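Local coordinates for protein predicted metal-dependent hydrolase of the TIM-barrel fold (PDB 2QPX) that is of unproven function but binds two zinc ions in a TIM-barrel fold and is probably a hydrolase of the amidohydrolase type, at residues A[38-43]-A[290-295]; A[102-107]-A[318-323]; A[111-116]-A[124-129]. All blocks are in the same frame, centred on the assembly; numbering follows the deposited sequence.

Overall arrangement
Contacts 1 and 2 are buried near the zinc ions, the first between a loop and a helix end, the second between two loops, whereas contact 3 is a surface contact, on a helix and a strand of the barrel wall. Contacts 1 and 2 join regions far apart in sequence and touch each other through Asn291 and Ala319; their centres are about 13 Å apart. Contact 3 is local: it packs helix 113-120 on strand 124-127, and the loop 102-107 of contact 2 rests against the end of that strand. The chemistry follows the place. Contact 1 sets a leucine against a backbone carbonyl and a carboxylate, contact 2 an aromatic edge and a proline against hydroxyls beside a zinc ligand, and contact 3 aliphatic branches against one another.

Contact 1. Residues A[38-43]-A[290-295]; sequences STEADK and DNLGPS
Leu292, at the end of helix 289-292, reaches into the loop that follows helix 30-37 and lays its side chain against the carbonyl of Ser38. Its CB starts 3.8 Å from Ser38 O. A chi1 of -55°, with CG beside the backbone N, carries the branch point over the same oxygen, and both methyls then rest against it: CD2 is 3.4 Å from Ser38 O and also meets the carbonyl carbon, while CD1 touches the oxygen and then diverges, approaching Thr39 N at 3.8 Å and Glu40 OE2 at 3.7 Å. The Glu40 chain, bent at chi2 (-55°), curls its carboxylate back to the leucine and crosses it at about a right angle. Within the loop, just past the Ser38 carbonyl, Thr39 OG1 accepts from Ala41 N over 3.1 Å, the bond that defines an ST turn. Phe59 of helix 54-66 packs on both Ser38 and Leu292. No hydrogen bond spans the two segments. Ser38 O instead accepts from Arg53 NH1, so the leucine packs beside a carbonyl already satisfied, and its CD1 puts an apolar group beside one oxygen of Glu40, whose side chain lies about 7 Å from a zinc ion.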
ATOM      1  N   SER A  38     -12.455 -21.224  -3.946  1.00 16.86           N
ATOM      2  CA  SER A  38     -12.217 -19.946  -4.602  1.00 17.78           C
ATOM      3  C   SER A  38     -11.904 -18.808  -3.644  1.00 18.32           C
ATOM      4  O   SER A  38     -11.669 -17.678  -4.091  1.00 19.51           O
ATOM      5  CB  SER A  38     -13.419 -19.553  -5.466  1.00 19.17           C
ATOM      6  OG  SER A  38     -14.515 -19.129  -4.677  1.00 18.04           O
ATOM      7  N   THR A  39     -11.872 -19.106  -2.342  1.00 16.51           N
ATOM      8  CA  THR A  39     -11.661 -18.106  -1.304  1.00 16.94           C
ATOM      9  C   THR A  39     -10.926 -18.735  -0.141  1.00 18.75           C
ATOM     10  O   THR A  39     -10.934 -19.950   0.006  1.00 20.23           O
ATOM     11  CB  THR A  39     -13.028 -17.560  -0.770  1.00 17.04           C
ATOM     12  OG1 THR A  39     -12.812 -16.537   0.209  1.00 19.00           O
ATOM     13  CG2 THR A  39     -13.901 -18.678  -0.166  1.00 17.57           C
ATOM     14  N   GLU A  40     -10.297 -17.910   0.683  1.00 18.52           N
ATOM     15  CA  GLU A  40      -9.718 -18.360   1.941  1.00 20.15           C
ATOM     16  C   GLU A  40     -10.668 -18.297   3.132  1.00 19.75           C
ATOM     17  O   GLU A  40     -10.286 -18.657   4.247  1.00 21.53           O
ATOM     18  CB  GLU A  40      -8.425 -17.576   2.222  1.00 22.41           C
ATOM     19  CG  GLU A  40      -7.381 -17.856   1.141  1.00 25.78           C
ATOM     20  CD  GLU A  40      -7.107 -19.368   0.980  1.00 35.53           C
ATOM     21  OE1 GLU A  40      -6.754 -19.994   1.988  1.00 41.40           O
ATOM     22  OE2 GLU A  40      -7.249 -19.933  -0.131  1.00 35.12           O
ATOM     23  N   ALA A  41     -11.912 -17.883   2.906  1.00 18.13           N
ATOM     24  CA  ALA A  41     -12.924 -17.897   3.947  1.00 17.48           C
ATOM     25  C   ALA A  41     -13.160 -19.339   4.410  1.00 19.89           C
ATOM     26  O   ALA A  41     -12.957 -20.292   3.638  1.00 20.87           O
ATOM     27  CB  ALA A  41     -14.252 -17.274   3.437  1.00 18.00           C
ATOM     28  N   ASP A  42     -13.618 -19.473   5.651  1.00 20.99           N
ATOM     29  CA  ASP A  42     -13.869 -20.785   6.245  1.00 22.88           C
ATOM     30  C   ASP A  42     -15.290 -21.292   5.989  1.00 23.25           C
ATOM     31  O   ASP A  42     -16.090 -20.648   5.328  1.00 23.51           O
ATOM     32  CB  ASP A  42     -13.490 -20.780   7.738  1.00 23.77           C
ATOM     33  CG  ASP A  42     -14.446 -19.995   8.614  1.00 28.64           C
ATOM     34  OD1 ASP A  42     -15.625 -19.834   8.285  1.00 26.85           O
ATOM     35  OD2 ASP A  42     -14.015 -19.539   9.672  1.00 33.08           O
ATOM     36  N   LYS A  43     -15.572 -22.507   6.467  1.00 26.49           N
ATOM     37  CA  LYS A  43     -16.836 -23.170   6.186  1.00 26.83           C
ATOM     38  C   LYS A  43     -18.039 -22.472   6.773  1.00 27.12           C
ATOM     39  O   LYS A  43     -19.182 -22.759   6.371  1.00 31.45           O
ATOM     40  CB  LYS A  43     -16.785 -24.620   6.721  1.00 29.15           C
ATOM     41  CG  LYS A  43     -16.624 -24.681   8.218  1.00 34.38           C
ATOM     42  N   ASP A 290      -3.255 -14.247  -7.887  0.70 19.31           N
ATOM     43  CA  ASP A 290      -3.394 -14.233  -9.297  0.70 18.68           C
ATOM     44  C   ASP A 290      -4.696 -14.914  -9.743  0.70 20.94           C
ATOM     45  O   ASP A 290      -5.302 -14.462 -10.711  0.70 20.56           O
ATOM     46  CB  ASP A 290      -2.108 -14.706 -10.047  0.70 18.78           C
ATOM     47  CG  ASP A 290      -1.565 -16.092  -9.673  0.70 18.04           C
ATOM     48  OD1 ASP A 290      -2.212 -16.862  -8.906  0.70 16.06           O
ATOM     49  OD2 ASP A 290      -0.413 -16.395 -10.230  0.70 17.34           O
ATOM     50  N   ASN A 291      -5.121 -15.964  -9.006  1.00 19.77           N
ATOM     51  CA  ASN A 291      -6.390 -16.705  -9.256  1.00 21.03           C
ATOM     52  C   ASN A 291      -7.555 -16.252  -8.377  1.00 22.07           C
ATOM     53  O   ASN A 291      -8.680 -16.155  -8.855  1.00 22.91           O
ATOM     54  CB  ASN A 291      -6.254 -18.231  -9.172  1.00 20.53           C
ATOM     55  CG  ASN A 291      -5.315 -18.733  -8.069  1.00 20.60           C
ATOM     56  OD1 ASN A 291      -4.972 -18.002  -7.143  1.00 22.15           O
ATOM     57  ND2 ASN A 291      -4.890 -20.018  -8.168  1.00 21.21           N
ATOM     58  N   LEU A 292      -7.319 -15.994  -7.103  1.00 20.00           N
ATOM     59  CA  LEU A 292      -8.462 -15.669  -6.204  1.00 21.50           C
ATOM     60  C   LEU A 292      -8.791 -14.194  -6.172  1.00 18.75           C
ATOM     61  O   LEU A 292      -9.846 -13.779  -5.649  1.00 21.01           O
ATOM     62  CB  LEU A 292      -8.256 -16.237  -4.788  1.00 21.87           C
ATOM     63  CG  LEU A 292      -7.980 -17.756  -4.681  1.00 20.48           C
ATOM     64  CD1 LEU A 292      -8.236 -18.233  -3.249  1.00 22.58           C
ATOM     65  CD2 LEU A 292      -8.817 -18.543  -5.676  1.00 22.24           C
ATOM     66  N   GLY A 293      -7.921 -13.393  -6.769  1.00 19.32           N
ATOM     67  CA  GLY A 293      -8.164 -11.936  -6.954  1.00 20.26           C
ATOM     68  C   GLY A 293      -7.916 -11.594  -8.402  1.00 20.64           C
ATOM     69  O   GLY A 293      -7.066 -10.714  -8.747  1.00 21.32           O
ATOM     70  N   PRO A 294      -8.653 -12.261  -9.288  1.00 19.49           N
ATOM     71  CA  PRO A 294      -8.277 -12.244 -10.701  1.00 20.97           C
ATOM     72  C   PRO A 294      -8.301 -10.866 -11.365  1.00 20.44           C
ATOM     73  O   PRO A 294      -7.464 -10.602 -12.260  1.00 21.04           O
ATOM     74  CB  PRO A 294      -9.280 -13.236 -11.329  1.00 20.12           C
ATOM     75  CG  PRO A 294     -10.441 -13.195 -10.436  1.00 21.27           C
ATOM     76  CD  PRO A 294      -9.867 -13.081  -9.077  1.00 19.88           C
ATOM     77  N   SER A 295      -9.186  -9.957 -10.954  1.00 20.55           N
ATOM     78  CA  SER A 295      -9.130  -8.578 -11.533  1.00 20.90           C
ATOM     79  C   SER A 295      -7.876  -7.776 -11.129  1.00 21.38           C
ATOM     80  O   SER A 295      -7.569  -6.719 -11.713  1.00 22.49           O
ATOM     81  CB  SER A 295     -10.386  -7.784 -11.193  1.00 22.00           C
ATOM     82  OG  SER A 295     -10.422  -7.429  -9.803  1.00 21.85           O
TER

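Contact 2. Residues A[102-107]-A[318-323]; sequences TGFVPD and DASTYP. With ZN (zinc ion), chain B.
This is a buried van der Waals contact between two loops beside the metal site, where Phe104 and Pro106, from the loop after strand 95-101, meet Ser320 and Thr321, from the loop after strand 313-314. The Phe104 ring comes edge on, and one ring atom does the touching: CE2 lies 3.8 Å from Ser320 OG, which sits near the ring plane, and about as far from Ser320 CB. The ring is swung out to the serine by placing CG opposite the backbone N (chi1 169°). Further along, Pro106 CB rests 3.8 Å from Thr321 OG1, and the proline's own N lies over one face of the Phe104 ring, toward its rim. The two hydroxyls are tied together, Ser320 OG and Thr321 OG1 being 2.7 Å apart in a hydrogen bond, so a linked pair of polar groups faces the aromatic edge and the proline.

Segment 318-323 opens with a zinc ligand. Asp318 OD1 binds the zinc ion at 2.1 Å, and OD2 of the same carboxylate accepts a 2.7 Å hydrogen bond from water 1, itself bound to the metal. His18 and His20 bind this zinc too, as does the carboxylated Lys167, in a two-zinc site like those of amidohydrolases. Apolar groups and a hydroxyl pair thus meet by van der Waals contact, without any hydrogen bond between the loops, and the contact reaches the metal through a shared neighbour: Phe104, edge-to-face, and Ser320 both pack on His20, a ligand of the zinc ion.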
ATOM      1  N   THR A 102       3.045 -30.777   0.152  1.00 15.28           N
ATOM      2  CA  THR A 102       2.232 -31.909   0.538  1.00 16.60           C
ATOM      3  C   THR A 102       1.687 -31.766   1.986  1.00 17.71           C
ATOM      4  O   THR A 102       1.035 -32.676   2.489  1.00 19.48           O
ATOM      5  CB  THR A 102       3.018 -33.223   0.394  1.00 16.16           C
ATOM      6  OG1 THR A 102       4.198 -33.147   1.200  1.00 17.75           O
ATOM      7  CG2 THR A 102       3.390 -33.520  -1.045  1.00 18.60           C
ATOM      8  N   GLY A 103       1.950 -30.632   2.641  1.00 16.32           N
ATOM      9  CA  GLY A 103       1.473 -30.399   3.999  1.00 17.82           C
ATOM     10  C   GLY A 103       0.033 -29.902   4.115  1.00 19.26           C
ATOM     11  O   GLY A 103      -0.520 -29.903   5.200  1.00 22.57           O
ATOM     12  N   PHE A 104      -0.580 -29.469   3.010  1.00 17.55           N
ATOM     13  CA  PHE A 104      -2.016 -29.140   2.963  1.00 18.58           C
ATOM     14  C   PHE A 104      -2.786 -30.284   2.323  1.00 18.25           C
ATOM     15  O   PHE A 104      -2.460 -30.707   1.220  1.00 18.70           O
ATOM     16  CB  PHE A 104      -2.266 -27.878   2.153  1.00 19.14           C
ATOM     17  CG  PHE A 104      -3.734 -27.626   1.850  1.00 19.99           C
ATOM     18  CD1 PHE A 104      -4.621 -27.367   2.860  1.00 26.38           C
ATOM     19  CD2 PHE A 104      -4.224 -27.749   0.542  1.00 21.10           C
ATOM     20  CE1 PHE A 104      -5.962 -27.197   2.588  1.00 28.29           C
ATOM     21  CE2 PHE A 104      -5.549 -27.554   0.270  1.00 23.99           C
ATOM     22  CZ  PHE A 104      -6.420 -27.311   1.292  1.00 24.48           C
ATOM     23  N   VAL A 105      -3.810 -30.764   3.010  1.00 18.42           N
ATOM     24  CA  VAL A 105      -4.589 -31.887   2.513  1.00 19.87           C
ATOM     25  C   VAL A 105      -6.046 -31.470   2.396  1.00 19.76           C
ATOM     26  O   VAL A 105      -6.742 -31.289   3.409  1.00 20.95           O
ATOM     27  CB  VAL A 105      -4.466 -33.090   3.444  1.00 21.69           C
ATOM     28  CG1 VAL A 105      -5.361 -34.253   2.928  1.00 23.53           C
ATOM     29  CG2 VAL A 105      -3.015 -33.544   3.548  1.00 24.01           C
ATOM     30  N   PRO A 106      -6.535 -31.281   1.154  1.00 19.07           N
ATOM     31  CA  PRO A 106      -7.961 -30.936   1.002  1.00 19.41           C
ATOM     32  C   PRO A 106      -8.800 -32.175   1.269  1.00 20.06           C
ATOM     33  O   PRO A 106      -8.305 -33.290   1.159  1.00 20.23           O
ATOM     34  CB  PRO A 106      -8.069 -30.516  -0.468  1.00 19.05           C
ATOM     35  CG  PRO A 106      -6.969 -31.286  -1.156  1.00 20.74           C
ATOM     36  CD  PRO A 106      -5.847 -31.412  -0.137  1.00 20.62           C
ATOM     37  N   ASP A 107     -10.075 -31.986   1.584  1.00 19.78           N
ATOM     38  CA  ASP A 107     -10.966 -33.128   1.791  1.00 20.35           C
ATOM     39  C   ASP A 107     -11.129 -33.912   0.496  1.00 20.11           C
ATOM     40  O   ASP A 107     -11.212 -33.320  -0.570  1.00 20.85           O
ATOM     41  CB  ASP A 107     -12.343 -32.653   2.258  1.00 22.72           C
ATOM     42  CG  ASP A 107     -12.354 -32.082   3.653  1.00 28.83           C
ATOM     43  OD1 ASP A 107     -11.420 -32.303   4.432  1.00 29.10           O
ATOM     44  OD2 ASP A 107     -13.336 -31.393   3.961  1.00 33.44           O
ATOM     45  N   ASP A 318      -0.529 -21.516  -6.594  1.00 14.81           N
ATOM     46  CA  ASP A 318      -1.052 -21.833  -5.265  1.00 12.76           C
ATOM     47  C   ASP A 318      -2.385 -22.599  -5.334  1.00 14.65           C
ATOM     48  O   ASP A 318      -3.162 -22.596  -4.362  1.00 17.35           O
ATOM     49  CB  ASP A 318      -1.191 -20.590  -4.326  1.00 15.43           C
ATOM     50  CG  ASP A 318      -1.259 -20.994  -2.870  1.00 15.78           C
ATOM     51  OD1 ASP A 318      -0.634 -21.993  -2.504  1.00 15.79           O
ATOM     52  OD2 ASP A 318      -1.903 -20.324  -2.044  1.00 22.05           O
ATOM     53  N   ALA A 319      -2.630 -23.274  -6.455  1.00 13.16           N
ATOM     54  CA  ALA A 319      -3.912 -23.892  -6.676  1.00 13.94           C
ATOM     55  C   ALA A 319      -4.022 -25.245  -5.961  1.00 14.20           C
ATOM     56  O   ALA A 319      -3.033 -25.977  -5.825  1.00 14.39           O
ATOM     57  CB  ALA A 319      -4.155 -24.080  -8.193  1.00 14.00           C
ATOM     58  N   SER A 320      -5.243 -25.571  -5.523  1.00 14.05           N
ATOM     59  CA  SER A 320      -5.584 -26.896  -5.030  1.00 13.97           C
ATOM     60  C   SER A 320      -6.871 -27.327  -5.650  1.00 14.46           C
ATOM     61  O   SER A 320      -7.588 -26.537  -6.274  1.00 15.64           O
ATOM     62  CB  SER A 320      -5.762 -26.962  -3.500  1.00 15.52           C
ATOM     63  OG  SER A 320      -6.990 -26.455  -3.047  1.00 16.12           O
ATOM     64  N   THR A 321      -7.179 -28.594  -5.389  1.00 14.73           N
ATOM     65  CA  THR A 321      -8.526 -29.160  -5.466  1.00 13.53           C
ATOM     66  C   THR A 321      -9.006 -29.483  -6.885  1.00 14.39           C
ATOM     67  O   THR A 321      -9.274 -30.637  -7.192  1.00 15.63           O
ATOM     68  CB  THR A 321      -9.539 -28.253  -4.677  1.00 13.51           C
ATOM     69  OG1 THR A 321      -9.129 -28.155  -3.316  1.00 15.41           O
ATOM     70  CG2 THR A 321     -10.991 -28.814  -4.743  1.00 14.88           C
ATOM     71  N   TYR A 322      -9.103 -28.475  -7.741  1.00 14.54           N
ATOM     72  CA  TYR A 322      -9.604 -28.618  -9.078  1.00 13.95           C
ATOM     73  C   TYR A 322      -8.783 -27.888 -10.104  1.00 15.50           C
ATOM     74  O   TYR A 322      -8.206 -26.846  -9.823  1.00 16.65           O
ATOM     75  CB  TYR A 322     -11.043 -28.102  -9.122  1.00 14.92           C
ATOM     76  CG  TYR A 322     -12.146 -28.969  -8.525  1.00 15.71           C
ATOM     77  CD1 TYR A 322     -12.173 -30.349  -8.702  1.00 15.93           C
ATOM     78  CD2 TYR A 322     -13.200 -28.395  -7.839  1.00 15.09           C
ATOM     79  CE1 TYR A 322     -13.245 -31.108  -8.238  1.00 16.32           C
ATOM     80  CE2 TYR A 322     -14.271 -29.134  -7.389  1.00 16.29           C
ATOM     81  CZ  TYR A 322     -14.289 -30.502  -7.577  1.00 15.03           C
ATOM     82  OH  TYR A 322     -15.375 -31.183  -7.115  1.00 17.75           O
ATOM     83  N   PRO A 323      -8.770 -28.395 -11.348  1.00 14.68           N
ATOM     84  CA  PRO A 323      -7.931 -27.782 -12.379  1.00 14.71           C
ATOM     85  C   PRO A 323      -8.319 -26.373 -12.764  1.00 15.10           C
ATOM     86  O   PRO A 323      -7.468 -25.626 -13.243  1.00 15.06           O
ATOM     87  CB  PRO A 323      -8.026 -28.754 -13.552  1.00 15.39           C
ATOM     88  CG  PRO A 323      -9.369 -29.452 -13.348  1.00 15.95           C
ATOM     89  CD  PRO A 323      -9.448 -29.619 -11.841  1.00 15.65           C
TER
HETATM   90 ZN    ZN B 376       0.163 -22.781  -0.736  0.70 14.91          ZN
HETATM   91  O   HOH W   1      -1.038 -21.397   0.227  1.00 29.42           O

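Contact 3. Residues A[111-116]-A[124-129]; sequences LDLDQT and VKAIYR. With EDO (1,2-ethanediol), chain D.
Leu113 and Val124 carry the apolar part of the contact between helix 113-120 and strand 124-127. The leucine splits its two methyls along the strand. CD2 meets Val124 CG1 at 3.9 Å, while CD1 skirts the Lys125 backbone and reaches on to Ala126 CB, also at 3.9 Å. The valine is forked as well: CG1 stands anti to the backbone N (chi1 177°) and goes to the leucine, leaving CG2 for Thr116 CG2, 4.0 Å away on the next turn of the helix. Thr116 and Val124 cross at about a right angle, and Ile100 of strand 95-101 packs on the same valine.

These elements belong to a beta-alpha-beta unit, strand 95-101, helix 113-120 and strand 124-127, the repeating construction of a TIM barrel, and the contact joins its helix to its second strand, which runs parallel to the first.

Hydrogen bonds hold the start of the helix. Asp112, at the N-cap, accepts from Gln115 N through OD1, a capping bond of 2.8 Å that meets the oxygen on its anti side. Asp112 O is gripped twice by Thr116, from opposite faces of the carbonyl plane: by the backbone N, and by OG1 at 2.9 Å, which lies well above that plane. The threonine's chi1 of -55° puts OG1 beside its backbone N, facing Asp112 O, and leaves CG2 to point at Val124.

A molecule of 1,2-ethanediol, probably from the crystallisation liquor, binds at the edge of the contact. Val124 N donates to its O2 at 3.1 Å, and its O1 donates to Val124 O at 2.6 Å, while its C1 lies against Leu113 O and Asp114 OD1 of the helix.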
ATOM      1  N   LEU A 111      -3.738 -38.059  -2.934  1.00 20.86           N
ATOM      2  CA  LEU A 111      -2.447 -37.880  -2.234  1.00 20.63           C
ATOM      3  C   LEU A 111      -1.260 -38.454  -3.003  1.00 20.70           C
ATOM      4  O   LEU A 111      -0.107 -38.028  -2.837  1.00 22.98           O
ATOM      5  CB  LEU A 111      -2.502 -38.519  -0.842  1.00 21.85           C
ATOM      6  CG  LEU A 111      -3.518 -37.914   0.106  1.00 23.06           C
ATOM      7  CD1 LEU A 111      -3.603 -38.735   1.386  1.00 28.87           C
ATOM      8  CD2 LEU A 111      -3.142 -36.429   0.378  1.00 23.66           C
ATOM      9  N   ASP A 112      -1.500 -39.427  -3.863  1.00 20.82           N
ATOM     10  CA  ASP A 112      -0.413 -40.083  -4.525  1.00 21.60           C
ATOM     11  C   ASP A 112       0.105 -39.221  -5.667  1.00 21.87           C
ATOM     12  O   ASP A 112      -0.655 -38.789  -6.540  1.00 21.16           O
ATOM     13  CB  ASP A 112      -0.885 -41.466  -4.985  1.00 22.72           C
ATOM     14  CG  ASP A 112       0.216 -42.295  -5.599  1.00 28.30           C
ATOM     15  OD1 ASP A 112       0.673 -42.015  -6.715  1.00 27.40           O
ATOM     16  OD2 ASP A 112       0.664 -43.252  -4.936  1.00 38.42           O
ATOM     17  N   LEU A 113       1.401 -38.926  -5.658  1.00 21.64           N
ATOM     18  CA  LEU A 113       1.972 -38.044  -6.664  1.00 23.82           C
ATOM     19  C   LEU A 113       2.053 -38.672  -8.035  1.00 22.37           C
ATOM     20  O   LEU A 113       1.938 -37.967  -9.035  1.00 21.52           O
ATOM     21  CB  LEU A 113       3.351 -37.567  -6.227  1.00 24.55           C
ATOM     22  CG  LEU A 113       3.364 -36.815  -4.902  1.00 28.62           C
ATOM     23  CD1 LEU A 113       4.800 -36.420  -4.653  1.00 33.91           C
ATOM     24  CD2 LEU A 113       2.412 -35.621  -4.967  1.00 28.42           C
ATOM     25  N   ASP A 114       2.266 -39.997  -8.100  1.00 23.11           N
ATOM     26  CA  ASP A 114       2.255 -40.693  -9.368  1.00 23.76           C
ATOM     27  C   ASP A 114       0.844 -40.659  -9.972  1.00 21.06           C
ATOM     28  O   ASP A 114       0.695 -40.452 -11.174  1.00 23.59           O
ATOM     29  CB  ASP A 114       2.728 -42.150  -9.195  1.00 24.90           C
ATOM     30  CG  ASP A 114       4.178 -42.240  -8.844  1.00 31.71           C
ATOM     31  OD1 ASP A 114       5.024 -41.649  -9.539  1.00 35.61           O
ATOM     32  OD2 ASP A 114       4.462 -42.899  -7.840  1.00 41.59           O
ATOM     33  N   GLN A 115      -0.178 -40.871  -9.164  1.00 21.82           N
ATOM     34  CA  GLN A 115      -1.559 -40.748  -9.631  1.00 22.80           C
ATOM     35  C   GLN A 115      -1.871 -39.333 -10.093  1.00 20.65           C
ATOM     36  O   GLN A 115      -2.570 -39.137 -11.081  1.00 20.38           O
ATOM     37  CB  GLN A 115      -2.578 -41.140  -8.581  1.00 22.66           C
ATOM     38  CG  GLN A 115      -2.571 -42.602  -8.193  1.00 28.65           C
ATOM     39  CD  GLN A 115      -3.575 -42.885  -7.082  1.00 33.97           C
ATOM     40  OE1 GLN A 115      -4.509 -42.077  -6.788  1.00 36.16           O
ATOM     41  NE2 GLN A 115      -3.398 -44.044  -6.449  1.00 42.86           N
ATOM     42  N   THR A 116      -1.374 -38.339  -9.351  1.00 18.78           N
ATOM     43  CA  THR A 116      -1.566 -36.954  -9.770  1.00 17.51           C
ATOM     44  C   THR A 116      -0.894 -36.720 -11.126  1.00 17.01           C
ATOM     45  O   THR A 116      -1.483 -36.106 -12.013  1.00 17.02           O
ATOM     46  CB  THR A 116      -1.019 -35.969  -8.737  1.00 16.95           C
ATOM     47  OG1 THR A 116      -1.608 -36.243  -7.451  1.00 18.31           O
ATOM     48  CG2 THR A 116      -1.338 -34.512  -9.135  1.00 17.58           C
ATOM     49  N   VAL A 124       5.130 -34.367 -11.309  1.00 16.62           N
ATOM     50  CA  VAL A 124       4.673 -33.774 -10.046  1.00 15.52           C
ATOM     51  C   VAL A 124       5.676 -34.187  -8.971  1.00 18.09           C
ATOM     52  O   VAL A 124       5.965 -35.384  -8.825  1.00 21.43           O
ATOM     53  CB  VAL A 124       3.250 -34.274  -9.661  1.00 16.22           C
ATOM     54  CG1 VAL A 124       2.791 -33.704  -8.301  1.00 20.35           C
ATOM     55  CG2 VAL A 124       2.245 -33.945 -10.790  1.00 15.88           C
ATOM     56  N   LYS A 125       6.245 -33.209  -8.270  1.00 16.13           N
ATOM     57  CA  LYS A 125       7.207 -33.462  -7.198  1.00 16.87           C
ATOM     58  C   LYS A 125       6.727 -32.804  -5.903  1.00 16.06           C
ATOM     59  O   LYS A 125       5.836 -31.942  -5.910  1.00 18.26           O
ATOM     60  CB  LYS A 125       8.580 -32.947  -7.563  1.00 19.58           C
ATOM     61  CG  LYS A 125       9.028 -33.409  -8.969  1.00 24.45           C
ATOM     62  CD  LYS A 125      10.270 -34.144  -9.009  1.00 28.71           C
ATOM     63  CE  LYS A 125      10.611 -34.565 -10.447  1.00 27.62           C
ATOM     64  NZ  LYS A 125      12.102 -34.387 -10.742  1.00 32.92           N
ATOM     65  N   ALA A 126       7.322 -33.224  -4.791  1.00 16.02           N
ATOM     66  CA  ALA A 126       6.911 -32.801  -3.446  1.00 15.58           C
ATOM     67  C   ALA A 126       7.834 -31.732  -2.860  1.00 14.89           C
ATOM     68  O   ALA A 126       9.070 -31.800  -2.952  1.00 15.58           O
ATOM     69  CB  ALA A 126       6.924 -34.025  -2.494  1.00 17.00           C
ATOM     70  N   ILE A 127       7.197 -30.811  -2.158  1.00 14.65           N
ATOM     71  CA  ILE A 127       7.804 -29.782  -1.280  1.00 13.76           C
ATOM     72  C   ILE A 127       7.518 -30.173   0.167  1.00 14.44           C
ATOM     73  O   ILE A 127       6.398 -30.555   0.515  1.00 15.38           O
ATOM     74  CB  ILE A 127       7.239 -28.358  -1.560  1.00 14.53           C
ATOM     75  CG1 ILE A 127       7.559 -27.907  -3.015  1.00 15.07           C
ATOM     76  CG2 ILE A 127       7.709 -27.307  -0.517  1.00 15.11           C
ATOM     77  CD1 ILE A 127       9.027 -27.569  -3.317  1.00 18.09           C
ATOM     78  N   TYR A 128       8.560 -30.113   1.002  1.00 14.87           N
ATOM     79  CA  TYR A 128       8.521 -30.574   2.398  1.00 14.40           C
ATOM     80  C   TYR A 128       8.054 -29.458   3.302  1.00 14.34           C
ATOM     81  O   TYR A 128       8.765 -28.473   3.513  1.00 14.90           O
ATOM     82  CB  TYR A 128       9.931 -30.965   2.796  1.00 14.65           C
ATOM     83  CG  TYR A 128      10.148 -31.574   4.171  1.00 15.10           C
ATOM     84  CD1 TYR A 128      10.173 -30.822   5.332  1.00 15.67           C
ATOM     85  CD2 TYR A 128      10.379 -32.931   4.301  1.00 16.22           C
ATOM     86  CE1 TYR A 128      10.401 -31.420   6.566  1.00 16.08           C
ATOM     87  CE2 TYR A 128      10.649 -33.524   5.519  1.00 17.54           C
ATOM     88  CZ  TYR A 128      10.645 -32.756   6.669  1.00 15.52           C
ATOM     89  OH  TYR A 128      10.881 -33.293   7.915  1.00 18.03           O
ATOM     90  N   ARG A 129       6.863 -29.609   3.849  1.00 14.09           N
ATOM     91  CA  ARG A 129       6.354 -28.590   4.779  1.00 13.85           C
ATOM     92  C   ARG A 129       6.953 -28.827   6.178  1.00 13.41           C
ATOM     93  O   ARG A 129       6.748 -29.892   6.827  1.00 14.74           O
ATOM     94  CB  ARG A 129       4.823 -28.602   4.843  1.00 15.04           C
ATOM     95  CG  ARG A 129       4.300 -27.424   5.670  1.00 17.73           C
ATOM     96  CD  ARG A 129       2.844 -27.378   5.780  1.00 16.94           C
ATOM     97  NE  ARG A 129       2.235 -26.912   4.551  1.00 15.95           N
ATOM     98  CZ  ARG A 129       1.026 -26.383   4.491  1.00 17.07           C
ATOM     99  NH1 ARG A 129       0.272 -26.314   5.574  1.00 21.09           N
ATOM    100  NH2 ARG A 129       0.578 -25.928   3.354  1.00 19.47           N
TER
HETATM  101  C1  EDO D 378       5.260 -38.259  -9.582  1.00 32.24           C
HETATM  102  O1  EDO D 378       6.474 -37.948  -8.861  1.00 36.09           O
HETATM  103  C2  EDO D 378       5.609 -38.486 -11.042  1.00 32.72           C
HETATM  104  O2  EDO D 378       6.066 -37.287 -11.684  1.00 23.88           O